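Local coordinates for protein sgbp-b (Bacteroides uniformis, PDB 7K44) that probably binds xyloglucan at the bacterial cell surface, as a surface glycan-binding protein of a xyloglucan utilization locus, at residues T47-V52 against F94-G99; T141-G146 against N173-F178. One frame throughout, in Å; residues are numbered along the deposited sequence. Where two conformers were deposited one is given.

Contact 1: residues T47-V52 against F94-G99; sequences TPLRIV and FNAPAG
L49 and I51 are two bumps that meet the F94 ring differently, L49 over a face and I51 at the edge. L49 CB sits 4.0 Å above the plane of the F94 ring, offset toward the rim. I51 CD1 lies 3.8 Å from F94 CE1. F94 CG stands between its own backbone N and carbonyl carbon (chi1 64°), and this turn brings the ring across toward the strand of L49 and I51. The methyl L49 CD1 fills the hollow between the F94 ring and A96, two residues on, 3.8 Å from F94 CE2 and 3.7 Å from A96 CB. Replacing F94 with alanine would probably open a gap beside L49 and I51 and leave their methyl groups without this partner. L106 and V80 also touch F94, so the ring reaches into the interior between the two sheets of this domain.

On the opposite side of the sheet P48 meets N95. The amide oxygen N95 OD1 rests against P48, 3.6 Å from P48 CA. Both residues are exposed.

The strands run antiparallel. L49 N binds F94 O almost straight (174°), and F94 N returns a bond to L49 O. Past the end of strand 91-95, A96 N reaches T47 O at 2.8 Å. This bond is bent, and the donor stands 38° above the carbonyl plane. T47 OG1 turns to E44 N instead.

Backbone bonds therefore set the register, while the inner side chains meet through apolar contact alone. The contact is apolar on the side of L49 and F94; on the side of P48 and N95 an amide oxygen lies against a proline without a hydrogen bond. It joins the two central strands of one sheet of a beta sandwich, with one side packed inward and the other facing solvent.

Contact 2: residues T141-G146 against N173-F178; sequences TVTVLG and NDMLTF
V142 lies over one face of the F178 ring, with its CB 3.8 Å from the ring centroid and 19° off the normal. This is a CH-pi contact. Both V142 methyls follow the same face; CG1 is 3.6 Å from F178 CZ. At the ring edge V144 CG2 lies 3.9 Å from F178 CE2, and L176 CD1 of the ring's own strand also lies in plane there. The first torsion of F178 puts CG in the slot between backbone N and carbonyl carbon, and the ring then lies alongside V142. I155 and M157 of the facing sheet also touch F178.

On the other side of the sheet T143 and T177 stand side by side, with T143 OG1 3.6 Å from T177 CG2. L145 CD2 and M175 CG are very close, but M175 has two conformers, so that closeness is doubtful.

Two pairs of backbone bonds join V142 to F178 and V144 to L176. The straightest runs from V142 N to F178 O (172°). A fifth bond, from G146 N to D174 O at 3.0 Å, extends the ladder just before strand 175-179 begins. Its donor stands 51° above the carbonyl plane. The D174 carboxylate turns to S170 OG.

Five backbone bonds thus match much of the polar backbone across the contact, while F178 and L176 carry the packing onto strand 152-157 of the facing sheet of the IPT/TIG domain.

Contacts 1 and 2 occupy matching places in successive beta-sandwich domains. Each joins the two central strands of a four-stranded antiparallel sheet with strand order 1-2-4-3. In both, a phenylalanine on the fourth strand of the sheet, counted along the chain, packs on an aliphatic residue of the second, so the likeness extends to the core; this is consistent with related immunoglobulin-like folds. The contacts follow one another along the chain. The centres of contact 1 and contact 2 are about 28 Å apart. The nearest atoms of contact 1 and contact 2 are about 11 Å apart, so they do not touch. Neither supplies a ligand to the calcium ion, held by N213, D215, D241, K243 and D378.

Contact 1: residues T47-V52 against F94-G99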
ATOM      1  N   THR A  47       8.573  24.528  24.463  1.00 25.77           N
ATOM      2  CA  THR A  47       7.672  23.567  23.831  1.00 26.47           C
ATOM      3  C   THR A  47       7.554  22.314  24.693  1.00 25.84           C
ATOM      4  O   THR A  47       8.572  21.727  25.065  1.00 24.28           O
ATOM      5  CB  THR A  47       8.195  23.176  22.450  1.00 24.81           C
ATOM      6  OG1 THR A  47       8.176  24.327  21.601  1.00 29.57           O
ATOM      7  CG2 THR A  47       7.308  22.091  21.845  1.00 26.30           C
ATOM      8  N   PRO A  48       6.344  21.851  24.997  1.00 24.80           N
ATOM      9  CA  PRO A  48       6.217  20.627  25.792  1.00 25.61           C
ATOM     10  C   PRO A  48       6.617  19.400  24.991  1.00 25.07           C
ATOM     11  O   PRO A  48       6.299  19.275  23.805  1.00 28.48           O
ATOM     12  CB  PRO A  48       4.720  20.582  26.138  1.00 26.13           C
ATOM     13  CG  PRO A  48       4.213  21.955  25.878  1.00 33.20           C
ATOM     14  CD  PRO A  48       5.049  22.513  24.779  1.00 26.90           C
ATOM     15  N   LEU A  49       7.328  18.490  25.656  1.00 20.53           N
ATOM     16  CA  LEU A  49       7.641  17.182  25.100  1.00 25.73           C
ATOM     17  C   LEU A  49       7.205  16.117  26.094  1.00 23.98           C
ATOM     18  O   LEU A  49       7.172  16.357  27.307  1.00 25.01           O
ATOM     19  CB  LEU A  49       9.156  17.004  24.837  1.00 27.39           C
ATOM     20  CG  LEU A  49       9.827  17.878  23.778  1.00 28.04           C
ATOM     21  CD1 LEU A  49      10.411  19.126  24.410  1.00 27.94           C
ATOM     22  CD2 LEU A  49      10.929  17.106  23.061  1.00 31.10           C
ATOM     23  N   ARG A  50       6.894  14.927  25.581  1.00 22.04           N
ATOM     24  CA  ARG A  50       6.633  13.781  26.442  1.00 21.14           C
ATOM     25  C   ARG A  50       7.438  12.591  25.943  1.00 23.16           C
ATOM     26  O   ARG A  50       7.234  12.133  24.815  1.00 26.70           O
ATOM     27  CB  ARG A  50       5.140  13.444  26.479  1.00 24.74           C
ATOM     28  CG  ARG A  50       4.789  12.464  27.593  1.00 27.72           C
ATOM     29  CD  ARG A  50       3.322  12.024  27.522  1.00 32.44           C
ATOM     30  NE  ARG A  50       2.398  13.114  27.814  1.00 28.69           N
ATOM     31  CZ  ARG A  50       1.074  12.974  27.828  1.00 32.15           C
ATOM     32  NH1 ARG A  50       0.531  11.792  27.569  1.00 31.72           N
ATOM     33  NH2 ARG A  50       0.297  14.012  28.095  1.00 32.91           N
ATOM     34  N   ILE A  51       8.329  12.084  26.788  1.00 23.72           N
ATOM     35  CA  ILE A  51       9.034  10.843  26.488  1.00 24.60           C
ATOM     36  C   ILE A  51       8.136   9.669  26.854  1.00 26.79           C
ATOM     37  O   ILE A  51       7.672   9.566  27.995  1.00 29.50           O
ATOM     38  CB  ILE A  51      10.357  10.771  27.259  1.00 26.29           C
ATOM     39  CG1 ILE A  51      11.229  11.982  26.947  1.00 25.38           C
ATOM     40  CG2 ILE A  51      11.080   9.466  26.930  1.00 27.51           C
ATOM     41  CD1 ILE A  51      12.485  12.055  27.824  1.00 24.03           C
ATOM     42  N   VAL A  52       7.910   8.776  25.896  1.00 26.45           N
ATOM     43  CA  VAL A  52       7.044   7.612  26.071  1.00 29.22           C
ATOM     44  C   VAL A  52       7.901   6.357  25.987  1.00 29.75           C
ATOM     45  O   VAL A  52       8.582   6.127  24.981  1.00 33.37           O
ATOM     46  CB  VAL A  52       5.926   7.583  25.021  1.00 29.17           C
ATOM     47  CG1 VAL A  52       5.080   6.328  25.189  1.00 33.72           C
ATOM     48  CG2 VAL A  52       5.079   8.830  25.145  1.00 28.88           C
ATOM     49  N   PHE A  94       8.136  17.339  30.100  1.00 23.86           N
ATOM     50  CA  PHE A  94       8.926  18.529  30.404  1.00 22.96           C
ATOM     51  C   PHE A  94       8.797  19.532  29.269  1.00 22.31           C
ATOM     52  O   PHE A  94       8.407  19.185  28.155  1.00 21.81           O
ATOM     53  CB  PHE A  94      10.405  18.188  30.641  1.00 23.56           C
ATOM     54  CG  PHE A  94      11.103  17.621  29.434  1.00 23.12           C
ATOM     55  CD1 PHE A  94      11.084  16.259  29.181  1.00 27.32           C
ATOM     56  CD2 PHE A  94      11.769  18.456  28.548  1.00 23.53           C
ATOM     57  CE1 PHE A  94      11.723  15.735  28.063  1.00 27.46           C
ATOM     58  CE2 PHE A  94      12.412  17.941  27.428  1.00 23.76           C
ATOM     59  CZ  PHE A  94      12.396  16.576  27.188  1.00 27.14           C
ATOM     60  N   ASN A  95       9.181  20.775  29.556  1.00 25.38           N
ATOM     61  CA  ASN A  95       9.205  21.838  28.558  1.00 24.49           C
ATOM     62  C   ASN A  95      10.631  22.015  28.042  1.00 22.91           C
ATOM     63  O   ASN A  95      11.589  21.932  28.817  1.00 26.75           O
ATOM     64  CB  ASN A  95       8.699  23.149  29.163  1.00 26.87           C
ATOM     65  CG  ASN A  95       7.246  23.055  29.592  1.00 28.59           C
ATOM     66  OD1 ASN A  95       6.478  22.275  29.031  1.00 29.32           O
ATOM     67  ND2 ASN A  95       6.876  23.826  30.603  1.00 32.48           N
ATOM     68  N   ALA A  96      10.764  22.241  26.735  1.00 23.24           N
ATOM     69  CA  ALA A  96      12.085  22.263  26.118  1.00 25.30           C
ATOM     70  C   ALA A  96      12.938  23.358  26.746  1.00 23.78           C
ATOM     71  O   ALA A  96      12.492  24.510  26.833  1.00 26.80           O
ATOM     72  CB  ALA A  96      11.963  22.532  24.622  1.00 25.45           C
ATOM     73  N   PRO A  97      14.161  23.050  27.174  1.00 24.73           N
ATOM     74  CA  PRO A  97      15.038  24.088  27.730  1.00 27.43           C
ATOM     75  C   PRO A  97      15.504  25.060  26.656  1.00 28.03           C
ATOM     76  O   PRO A  97      15.439  24.791  25.454  1.00 29.85           O
ATOM     77  CB  PRO A  97      16.217  23.291  28.301  1.00 30.28           C
ATOM     78  CG  PRO A  97      16.202  21.997  27.540  1.00 38.08           C
ATOM     79  CD  PRO A  97      14.761  21.709  27.237  1.00 25.48           C
ATOM     80  N   ALA A  98      15.967  26.224  27.118  1.00 31.66           N
ATOM     81  CA  ALA A  98      16.566  27.188  26.210  1.00 33.68           C
ATOM     82  C   ALA A  98      17.903  26.665  25.686  1.00 31.89           C
ATOM     83  O   ALA A  98      18.560  25.818  26.302  1.00 32.32           O
ATOM     84  CB  ALA A  98      16.766  28.532  26.911  1.00 33.48           C
ATOM     85  N   GLY A  99      18.296  27.174  24.522  1.00 33.53           N
ATOM     86  CA  GLY A  99      19.553  26.768  23.921  1.00 33.06           C
ATOM     87  C   GLY A  99      19.561  25.338  23.445  1.00 36.97           C
ATOM     88  O   GLY A  99      20.600  24.669  23.510  1.00 36.57           O
TER

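Contact 2: residues T141-G146 against N173-F178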
ATOM      1  N   THR A 141     -10.505   0.579   2.000  1.00 25.01           N
ATOM      2  CA  THR A 141      -9.439   1.104   2.842  1.00 23.97           C
ATOM      3  C   THR A 141      -8.108   1.002   2.111  1.00 25.50           C
ATOM      4  O   THR A 141      -7.730  -0.071   1.634  1.00 27.62           O
ATOM      5  CB  THR A 141      -9.380   0.343   4.165  1.00 24.36           C
ATOM      6  OG1 THR A 141     -10.636   0.485   4.837  1.00 30.62           O
ATOM      7  CG2 THR A 141      -8.277   0.901   5.054  1.00 27.03           C
ATOM      8  N   VAL A 142      -7.403   2.127   2.020  1.00 22.50           N
ATOM      9  CA  VAL A 142      -6.104   2.206   1.372  1.00 22.34           C
ATOM     10  C   VAL A 142      -5.062   2.273   2.478  1.00 22.85           C
ATOM     11  O   VAL A 142      -5.284   2.937   3.494  1.00 25.88           O
ATOM     12  CB  VAL A 142      -6.038   3.482   0.511  1.00 21.19           C
ATOM     13  CG1 VAL A 142      -4.732   3.532  -0.256  1.00 22.34           C
ATOM     14  CG2 VAL A 142      -7.240   3.586  -0.422  1.00 25.11           C
ATOM     15  N   THR A 143      -3.954   1.570   2.306  1.00 21.46           N
ATOM     16  CA  THR A 143      -2.850   1.601   3.256  1.00 23.16           C
ATOM     17  C   THR A 143      -1.630   2.206   2.581  1.00 22.77           C
ATOM     18  O   THR A 143      -1.342   1.908   1.418  1.00 22.96           O
ATOM     19  CB  THR A 143      -2.530   0.191   3.763  1.00 24.06           C
ATOM     20  OG1 THR A 143      -3.712  -0.375   4.336  1.00 29.76           O
ATOM     21  CG2 THR A 143      -1.452   0.234   4.844  1.00 28.00           C
ATOM     22  N   VAL A 144      -0.914   3.074   3.306  1.00 22.31           N
ATOM     23  CA  VAL A 144       0.291   3.715   2.784  1.00 24.79           C
ATOM     24  C   VAL A 144       1.417   3.492   3.782  1.00 24.98           C
ATOM     25  O   VAL A 144       1.215   3.673   4.987  1.00 26.19           O
ATOM     26  CB  VAL A 144       0.075   5.227   2.559  1.00 25.16           C
ATOM     27  CG1 VAL A 144       1.315   5.859   1.925  1.00 23.81           C
ATOM     28  CG2 VAL A 144      -1.146   5.474   1.680  1.00 25.60           C
ATOM     29  N   LEU A 145       2.581   3.075   3.290  1.00 24.87           N
ATOM     30  CA  LEU A 145       3.789   2.955   4.101  1.00 25.49           C
ATOM     31  C   LEU A 145       4.729   4.100   3.761  1.00 23.19           C
ATOM     32  O   LEU A 145       4.850   4.495   2.599  1.00 25.94           O
ATOM     33  CB  LEU A 145       4.533   1.646   3.826  1.00 28.73           C
ATOM     34  CG  LEU A 145       3.797   0.327   4.051  1.00 32.15           C
ATOM     35  CD1 LEU A 145       4.779  -0.825   4.035  1.00 36.91           C
ATOM     36  CD2 LEU A 145       3.064   0.369   5.358  1.00 33.68           C
ATOM     37  N   GLY A 146       5.402   4.633   4.778  1.00 26.12           N
ATOM     38  CA  GLY A 146       6.338   5.706   4.530  1.00 25.44           C
ATOM     39  C   GLY A 146       6.997   6.148   5.813  1.00 24.26           C
ATOM     40  O   GLY A 146       7.131   5.348   6.740  1.00 27.83           O
ATOM     41  N   ASN A 173       4.418   6.719  13.036  1.00 31.51           N
ATOM     42  CA  ASN A 173       4.230   7.658  11.929  1.00 30.09           C
ATOM     43  C   ASN A 173       4.778   7.122  10.607  1.00 31.51           C
ATOM     44  O   ASN A 173       5.206   7.893   9.745  1.00 26.92           O
ATOM     45  CB  ASN A 173       4.780   9.053  12.246  1.00 32.53           C
ATOM     46  CG  ASN A 173       4.122   9.672  13.462  1.00 32.76           C
ATOM     47  OD1 ASN A 173       4.780   9.950  14.467  1.00 42.09           O
ATOM     48  ND2 ASN A 173       2.826   9.904  13.376  1.00 27.69           N
ATOM     49  N   ASP A 174       4.774   5.797  10.433  1.00 30.20           N
ATOM     50  CA  ASP A 174       5.315   5.163   9.235  1.00 27.96           C
ATOM     51  C   ASP A 174       4.268   4.374   8.461  1.00 26.69           C
ATOM     52  O   ASP A 174       4.619   3.672   7.509  1.00 29.33           O
ATOM     53  CB  ASP A 174       6.501   4.253   9.572  1.00 28.55           C
ATOM     54  CG  ASP A 174       6.133   3.151  10.546  1.00 30.49           C
ATOM     55  OD1 ASP A 174       4.979   3.137  11.025  1.00 36.25           O
ATOM     56  OD2 ASP A 174       7.000   2.301  10.832  1.00 43.25           O
ATOM     57  N   MET A 175       3.002   4.463   8.857  1.00 25.43           N
ATOM     58  CA  MET A 175       1.931   3.736   8.190  0.58 26.14           C
ATOM     59  C   MET A 175       0.633   4.487   8.432  1.00 26.97           C
ATOM     60  O   MET A 175       0.415   5.020   9.525  1.00 28.31           O
ATOM     61  CB  MET A 175       1.815   2.314   8.749  0.58 28.52           C
ATOM     62  CG  MET A 175       1.016   1.366   7.880  0.58 34.23           C
ATOM     63  SD  MET A 175      -0.254   0.488   8.788  0.58 52.46           S
ATOM     64  CE  MET A 175      -1.419   1.812   9.017  0.58 25.92           C
ATOM     65  N   LEU A 176      -0.218   4.543   7.414  1.00 23.97           N
ATOM     66  CA  LEU A 176      -1.534   5.113   7.634  1.00 26.62           C
ATOM     67  C   LEU A 176      -2.543   4.377   6.772  1.00 23.85           C
ATOM     68  O   LEU A 176      -2.185   3.722   5.788  1.00 27.25           O
ATOM     69  CB  LEU A 176      -1.596   6.638   7.420  1.00 26.16           C
ATOM     70  CG  LEU A 176      -1.245   7.225   6.055  1.00 26.64           C
ATOM     71  CD1 LEU A 176      -2.390   7.069   5.074  1.00 26.99           C
ATOM     72  CD2 LEU A 176      -0.880   8.688   6.195  1.00 29.86           C
ATOM     73  N   THR A 177      -3.801   4.483   7.172  1.00 26.28           N
ATOM     74  CA  THR A 177      -4.912   4.011   6.362  1.00 25.73           C
ATOM     75  C   THR A 177      -5.916   5.139   6.194  1.00 26.23           C
ATOM     76  O   THR A 177      -6.016   6.035   7.034  1.00 27.48           O
ATOM     77  CB  THR A 177      -5.613   2.792   6.980  1.00 29.24           C
ATOM     78  OG1 THR A 177      -6.138   3.145   8.262  1.00 31.78           O
ATOM     79  CG2 THR A 177      -4.651   1.651   7.136  1.00 27.32           C
ATOM     80  N   PHE A 178      -6.659   5.092   5.092  1.00 25.30           N
ATOM     81  CA  PHE A 178      -7.751   6.026   4.858  1.00 26.22           C
ATOM     82  C   PHE A 178      -8.783   5.352   3.968  1.00 25.03           C
ATOM     83  O   PHE A 178      -8.520   4.318   3.349  1.00 27.86           O
ATOM     84  CB  PHE A 178      -7.271   7.356   4.245  1.00 26.58           C
ATOM     85  CG  PHE A 178      -6.670   7.230   2.862  1.00 24.08           C
ATOM     86  CD1 PHE A 178      -7.469   7.332   1.734  1.00 23.81           C
ATOM     87  CD2 PHE A 178      -5.296   7.042   2.692  1.00 24.08           C
ATOM     88  CE1 PHE A 178      -6.922   7.224   0.452  1.00 25.12           C
ATOM     89  CE2 PHE A 178      -4.737   6.945   1.415  1.00 23.44           C
ATOM     90  CZ  PHE A 178      -5.559   7.036   0.292  1.00 23.02           C
TER